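Local structure of thymidylate synthase ThyX (Streptomyces cacaoi subsp. asoensis, 4P5A) at residues S10-E15 / R75-T80; A104-P109 / P170-S175. The protein is a homotetrameric, FAD-dependent UMP/dUMP methylase that probably takes its one-carbon unit from methylenetetrahydrofolate and its reducing power from NADPH. One frame throughout, in Å; residues are numbered along the deposited sequence.

From the N terminus, the chain passes through strand 7-9 and enters strand 13-20, whose start is paired in contact 1 with the end of strand 69-77, closing a loop of 59 residues. Only after 75-80 has turned into helix 78-84 does contact 2 open, so the two lie in series without nesting or crossing. Contact 2 closes a second loop of 60 residues, which includes the long helix 131-157, and joins strand 105-107 to the start of strand 174-181. Strands 69-77 and 174-181 are neighbours in the antiparallel sheet. P77 CB packs against S172 O, and the S10 hydroxyl probably hydrogen-bonds to V108 O, tying the two contacts together.

Contact 1: residues S10-E15 / R75-T80; sequences SDITVE and RAPIFT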
loop_
_atom_site.group_PDB
_atom_site.type_symbol
_atom_site.label_atom_id
_atom_site.label_comp_id
_atom_site.label_asym_id
_atom_site.label_seq_id
_atom_site.Cartn_x
_atom_site.Cartn_y
_atom_site.Cartn_z
ATOM N N SER B 10 5.813 -26.658 -20.700
ATOM C CA SER B 10 6.737 -25.557 -20.690
ATOM C C SER B 10 6.039 -24.236 -20.889
ATOM O O SER B 10 6.724 -23.246 -21.129
ATOM C CB SER B 10 7.745 -25.706 -21.813
ATOM O OG SER B 10 8.626 -26.812 -21.568
ATOM N N ASP B 11 4.714 -24.226 -20.927
ATOM C CA ASP B 11 4.052 -22.986 -21.343
ATOM C C ASP B 11 3.658 -22.211 -20.061
ATOM O O ASP B 11 3.476 -22.795 -18.992
ATOM C CB ASP B 11 2.794 -23.231 -22.174
ATOM C CG ASP B 11 1.784 -24.160 -21.487
ATOM O OD1 ASP B 11 2.149 -24.931 -20.563
ATOM O OD2 ASP B 11 0.590 -24.126 -21.867
ATOM N N ILE B 12 3.580 -20.917 -20.231
ATOM C CA ILE B 12 3.160 -20.059 -19.131
ATOM C C ILE B 12 2.085 -19.232 -19.760
ATOM O O ILE B 12 2.334 -18.642 -20.824
ATOM C CB ILE B 12 4.279 -19.103 -18.851
ATOM C CG1 ILE B 12 5.558 -19.802 -18.428
ATOM C CG2 ILE B 12 3.853 -18.247 -17.673
ATOM C CD1 ILE B 12 5.528 -20.319 -17.148
ATOM N N THR B 13 0.889 -19.271 -19.225
ATOM C CA THR B 13 -0.214 -18.623 -19.937
ATOM C C THR B 13 -0.812 -17.473 -19.153
ATOM O O THR B 13 -0.827 -17.467 -17.926
ATOM C CB THR B 13 -1.301 -19.559 -20.283
ATOM O OG1 THR B 13 -1.956 -19.941 -19.130
ATOM C CG2 THR B 13 -0.771 -20.839 -21.002
ATOM N N VAL B 14 -1.233 -16.478 -19.889
ATOM C CA VAL B 14 -1.818 -15.226 -19.343
ATOM C C VAL B 14 -3.014 -14.942 -20.253
ATOM O O VAL B 14 -2.898 -14.938 -21.528
ATOM C CB VAL B 14 -0.835 -14.062 -19.453
ATOM C CG1 VAL B 14 -1.530 -12.766 -19.175
ATOM C CG2 VAL B 14 0.368 -14.240 -18.484
ATOM N N GLU B 15 -4.177 -14.772 -19.637
ATOM C CA GLU B 15 -5.376 -14.331 -20.431
ATOM C C GLU B 15 -5.919 -13.116 -19.760
ATOM O O GLU B 15 -6.092 -13.120 -18.570
ATOM C CB GLU B 15 -6.459 -15.420 -20.408
ATOM C CG GLU B 15 -5.981 -16.732 -21.102
ATOM C CD GLU B 15 -6.785 -17.973 -20.633
ATOM O OE1 GLU B 15 -6.123 -19.030 -20.399
ATOM O OE2 GLU B 15 -8.052 -17.828 -20.455
ATOM N N ARG B 75 -1.482 -18.864 -15.470
ATOM C CA ARG B 75 -1.062 -20.182 -15.083
ATOM C C ARG B 75 0.460 -20.352 -15.184
ATOM O O ARG B 75 1.057 -20.124 -16.263
ATOM C CB ARG B 75 -1.745 -21.214 -16.009
ATOM C CG ARG B 75 -1.492 -22.706 -15.575
ATOM C CD ARG B 75 -2.355 -23.746 -16.459
ATOM N NE ARG B 75 -3.570 -23.098 -16.969
ATOM C CZ ARG B 75 -4.763 -23.099 -16.367
ATOM N NH1 ARG B 75 -4.968 -23.767 -15.222
ATOM N NH2 ARG B 75 -5.768 -22.442 -16.916
ATOM N N ALA B 76 1.114 -20.700 -14.070
ATOM C CA ALA B 76 2.589 -20.654 -14.045
ATOM C C ALA B 76 2.990 -21.531 -12.888
ATOM O O ALA B 76 2.191 -21.733 -11.939
ATOM C CB ALA B 76 3.106 -19.153 -13.836
ATOM N N PRO B 77 4.288 -21.996 -12.870
ATOM C CA PRO B 77 4.811 -22.765 -11.767
ATOM C C PRO B 77 4.932 -21.898 -10.507
ATOM O O PRO B 77 5.082 -20.656 -10.606
ATOM C CB PRO B 77 6.191 -23.231 -12.273
ATOM C CG PRO B 77 6.603 -22.182 -13.302
ATOM C CD PRO B 77 5.270 -21.762 -13.963
ATOM N N ILE B 78 4.793 -22.516 -9.369
ATOM C CA ILE B 78 4.897 -21.768 -8.101
ATOM C C ILE B 78 6.142 -20.848 -8.010
ATOM O O ILE B 78 6.019 -19.707 -7.548
ATOM C CB ILE B 78 4.910 -22.797 -6.939
ATOM C CG1 ILE B 78 3.495 -23.330 -6.802
ATOM C CG2 ILE B 78 5.374 -22.124 -5.592
ATOM C CD1 ILE B 78 3.389 -24.454 -5.797
ATOM N N PHE B 79 7.323 -21.296 -8.463
ATOM C CA PHE B 79 8.414 -20.371 -8.318
ATOM C C PHE B 79 8.231 -19.046 -9.044
ATOM O O PHE B 79 8.832 -18.051 -8.647
ATOM C CB PHE B 79 9.790 -20.969 -8.647
ATOM C CG PHE B 79 9.998 -21.241 -10.107
ATOM C CD1 PHE B 79 9.513 -22.423 -10.711
ATOM C CD2 PHE B 79 10.626 -20.267 -10.901
ATOM C CE1 PHE B 79 9.700 -22.618 -12.130
ATOM C CE2 PHE B 79 10.775 -20.447 -12.280
ATOM C CZ PHE B 79 10.266 -21.591 -12.894
ATOM N N THR B 80 7.501 -19.049 -10.155
ATOM C CA THR B 80 7.238 -17.813 -10.914
ATOM C C THR B 80 6.050 -17.051 -10.307
ATOM O O THR B 80 6.058 -15.833 -10.294
ATOM C CB THR B 80 6.881 -18.220 -12.361
ATOM O OG1 THR B 80 8.068 -18.780 -12.944
ATOM C CG2 THR B 80 6.491 -16.990 -13.204
#
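The side chain of I12 splits between two residues of the opposite segment: its first torsion sets CG2 opposite the backbone N, over A76, while chi2 of -73° swings CD1 out to the proline ring of P77. The CD1 methyl reaches P77 CD at 3.5 Å, the two side chains crossing at about a right angle, and CG2 rests more lightly on A76 CB at 4.0 Å. I12 also packs against M211 and V212 of helix 207-223, which helps to bury it. Next along, T13 and R75 form an antiparallel hydrogen-bonded pair where strand 13-20, outermost within this chain, joins strand 69-77 in the antiparallel ThyX sheet. T13 N donates to R75 O (3.1 Å) and R75 N returns a bond to T13 O (2.9 Å). The R75 carbonyl also receives a CA-H...O contact from I12 CA at 3.6 Å. The T13 and R75 side chains lie alongside each other on one face of the sheet, with T13 OG1 against R75 CB at 3.4 Å. Beyond that point the arginine chain bends at chi3 (-27°), and NH2 ends 4.9 Å from E15 OE1, too far for a salt bridge but close enough that the opposite charges probably attract. R75 also packs on T34 of a third subunit. At the far end, P77 holds the N-cap position of helix 78-84, its carbonyl O taking the T80 N-H over 2.9 Å.

Contact 2: residues A104-P109 / P170-S175; sequences AAFYVP and PVSTYS
F106 and T173 form a single beta bridge that fastens strand 105-107 to the type I turn P170-T173, just where that turn runs into strand 174-181 of the ThyX sheet. Two backbone bonds hold it: Y174 N to A105 O, 3.1 Å and nearly straight at 173°, and Y107 N to S172 O, 2.9 Å. The tightly packed part is where the F106 ring meets P170 and T173 of the turn. With CG opposite its own carbonyl carbon (chi1 -58°), F106 sends its ring along the T173 side chain, and T173 OG1 meets the ring edge near its plane, 3.4 Å from CE2. P170 crosses the same ring at about a right angle, its CG 3.7 Å from F106 CD2. Helix 131-157 adds Y145 and F149 around F106, and L167 of a second subunit packs on P170 and Y107. The A105-Y174 side is the more solvent-accessible one, both residues being partly exposed, and A105 CB touches Y174 CD2 at 4.0 Å. Even so, the tyrosine ring turns its edge to the A105-F106 peptide, and its CE2 comes 3.5 Å from Y107 N. Its hydroxyl comes to the edge of the Y107 ring, in plane, with OH 3.5 Å from Y107 CD2, and hydrogen-bonds with the carbonyl O of D11; the Y107 hydroxyl pairs instead with E208. A phenylalanine in place of Y174 would probably leave the D11 carbonyl without its hydroxyl mate and the Y107 ring edge without this neighbour. Within the turn, P170 O accepts two bonds, one from T173 N and a shorter one of 2.7 Å from T173 OG1.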
loop_
_atom_site.group_PDB
_atom_site.type_symbol
_atom_site.label_atom_id
_atom_site.label_comp_id
_atom_site.label_asym_id
_atom_site.label_seq_id
_atom_site.Cartn_x
_atom_site.Cartn_y
_atom_site.Cartn_z
ATOM N N ALA B 104 -1.420 -32.915 -11.723
ATOM C CA ALA B 104 -0.077 -33.415 -11.915
ATOM C C ALA B 104 0.596 -32.701 -13.075
ATOM O O ALA B 104 1.114 -33.328 -13.958
ATOM C CB ALA B 104 -0.092 -34.960 -12.160
ATOM N N ALA B 105 0.623 -31.365 -13.049
ATOM C CA ALA B 105 1.266 -30.625 -14.144
ATOM C C ALA B 105 2.420 -29.905 -13.573
ATOM O O ALA B 105 2.273 -29.206 -12.510
ATOM C CB ALA B 105 0.325 -29.687 -14.811
ATOM N N PHE B 106 3.575 -30.024 -14.228
ATOM C CA PHE B 106 4.868 -29.549 -13.654
ATOM C C PHE B 106 5.611 -28.858 -14.767
ATOM O O PHE B 106 5.585 -29.306 -15.946
ATOM C CB PHE B 106 5.755 -30.709 -13.071
ATOM C CG PHE B 106 5.086 -31.463 -12.031
ATOM C CD1 PHE B 106 4.394 -32.605 -12.339
ATOM C CD2 PHE B 106 5.019 -30.938 -10.721
ATOM C CE1 PHE B 106 3.668 -33.288 -11.400
ATOM C CE2 PHE B 106 4.268 -31.636 -9.705
ATOM C CZ PHE B 106 3.629 -32.825 -10.053
ATOM N N TYR B 107 6.295 -27.749 -14.446
ATOM C CA TYR B 107 6.998 -27.008 -15.455
ATOM C C TYR B 107 8.446 -27.539 -15.712
ATOM O O TYR B 107 9.217 -27.808 -14.774
ATOM C CB TYR B 107 7.128 -25.488 -15.007
ATOM C CG TYR B 107 7.971 -24.629 -15.928
ATOM C CD1 TYR B 107 9.328 -24.354 -15.618
ATOM C CD2 TYR B 107 7.439 -24.110 -17.131
ATOM C CE1 TYR B 107 10.116 -23.603 -16.468
ATOM C CE2 TYR B 107 8.229 -23.334 -17.999
ATOM C CZ TYR B 107 9.540 -23.101 -17.678
ATOM O OH TYR B 107 10.354 -22.327 -18.499
ATOM N N VAL B 108 8.805 -27.588 -16.998
ATOM C CA VAL B 108 10.228 -27.801 -17.360
ATOM C C VAL B 108 10.504 -26.817 -18.471
ATOM O O VAL B 108 9.641 -26.565 -19.300
ATOM C CB VAL B 108 10.486 -29.343 -17.864
ATOM C CG1 VAL B 108 10.284 -30.332 -16.744
ATOM C CG2 VAL B 108 9.609 -29.641 -19.038
ATOM N N PRO B 109 11.711 -26.281 -18.532
ATOM C CA PRO B 109 12.002 -25.285 -19.570
ATOM C C PRO B 109 11.955 -25.899 -20.966
ATOM O O PRO B 109 12.289 -27.078 -21.104
ATOM C CB PRO B 109 13.389 -24.785 -19.212
ATOM C CG PRO B 109 13.960 -25.748 -18.095
ATOM C CD PRO B 109 12.818 -26.588 -17.603
ATOM N N PRO B 170 7.080 -30.047 -5.844
ATOM C CA PRO B 170 8.165 -29.178 -6.140
ATOM C C PRO B 170 7.652 -27.774 -6.472
ATOM O O PRO B 170 6.441 -27.567 -6.786
ATOM C CB PRO B 170 8.749 -29.789 -7.420
ATOM C CG PRO B 170 7.616 -30.461 -8.095
ATOM C CD PRO B 170 6.821 -31.006 -6.924
ATOM N N VAL B 171 8.562 -26.824 -6.467
ATOM C CA VAL B 171 8.197 -25.433 -6.786
ATOM C C VAL B 171 7.884 -25.241 -8.258
ATOM O O VAL B 171 7.414 -24.140 -8.691
ATOM C CB VAL B 171 9.278 -24.446 -6.327
ATOM C CG1 VAL B 171 9.462 -24.423 -4.760
ATOM C CG2 VAL B 171 10.590 -24.732 -7.047
ATOM N N SER B 172 8.081 -26.286 -9.075
ATOM C CA SER B 172 7.698 -26.272 -10.461
ATOM C C SER B 172 6.251 -26.641 -10.731
ATOM O O SER B 172 5.799 -26.618 -11.873
ATOM C CB SER B 172 8.603 -27.265 -11.220
ATOM O OG SER B 172 8.302 -28.578 -10.664
ATOM N N THR B 173 5.533 -27.047 -9.676
ATOM C CA THR B 173 4.138 -27.419 -9.788
ATOM C C THR B 173 3.323 -26.197 -10.330
ATOM O O THR B 173 3.530 -25.108 -9.846
ATOM C CB THR B 173 3.572 -27.731 -8.358
ATOM O OG1 THR B 173 4.330 -28.843 -7.831
ATOM C CG2 THR B 173 2.112 -28.207 -8.488
ATOM N N TYR B 174 2.448 -26.405 -11.299
ATOM C CA TYR B 174 1.653 -25.276 -11.845
ATOM C C TYR B 174 0.588 -24.846 -10.832
ATOM O O TYR B 174 -0.020 -25.722 -10.125
ATOM C CB TYR B 174 0.961 -25.704 -13.130
ATOM C CG TYR B 174 1.828 -25.462 -14.331
ATOM C CD1 TYR B 174 1.836 -24.249 -14.986
ATOM C CD2 TYR B 174 2.680 -26.490 -14.807
ATOM C CE1 TYR B 174 2.666 -24.052 -16.130
ATOM C CE2 TYR B 174 3.447 -26.329 -15.944
ATOM C CZ TYR B 174 3.413 -25.107 -16.613
ATOM O OH TYR B 174 4.134 -24.889 -17.752
ATOM N N SER B 175 0.389 -23.516 -10.767
ATOM C CA SER B 175 -0.702 -22.962 -10.044
ATOM C C SER B 175 -1.445 -21.984 -10.986
ATOM O O SER B 175 -1.022 -21.765 -12.117
ATOM C CB SER B 175 -0.108 -22.277 -8.776
ATOM O OG SER B 175 -1.205 -22.009 -7.854
#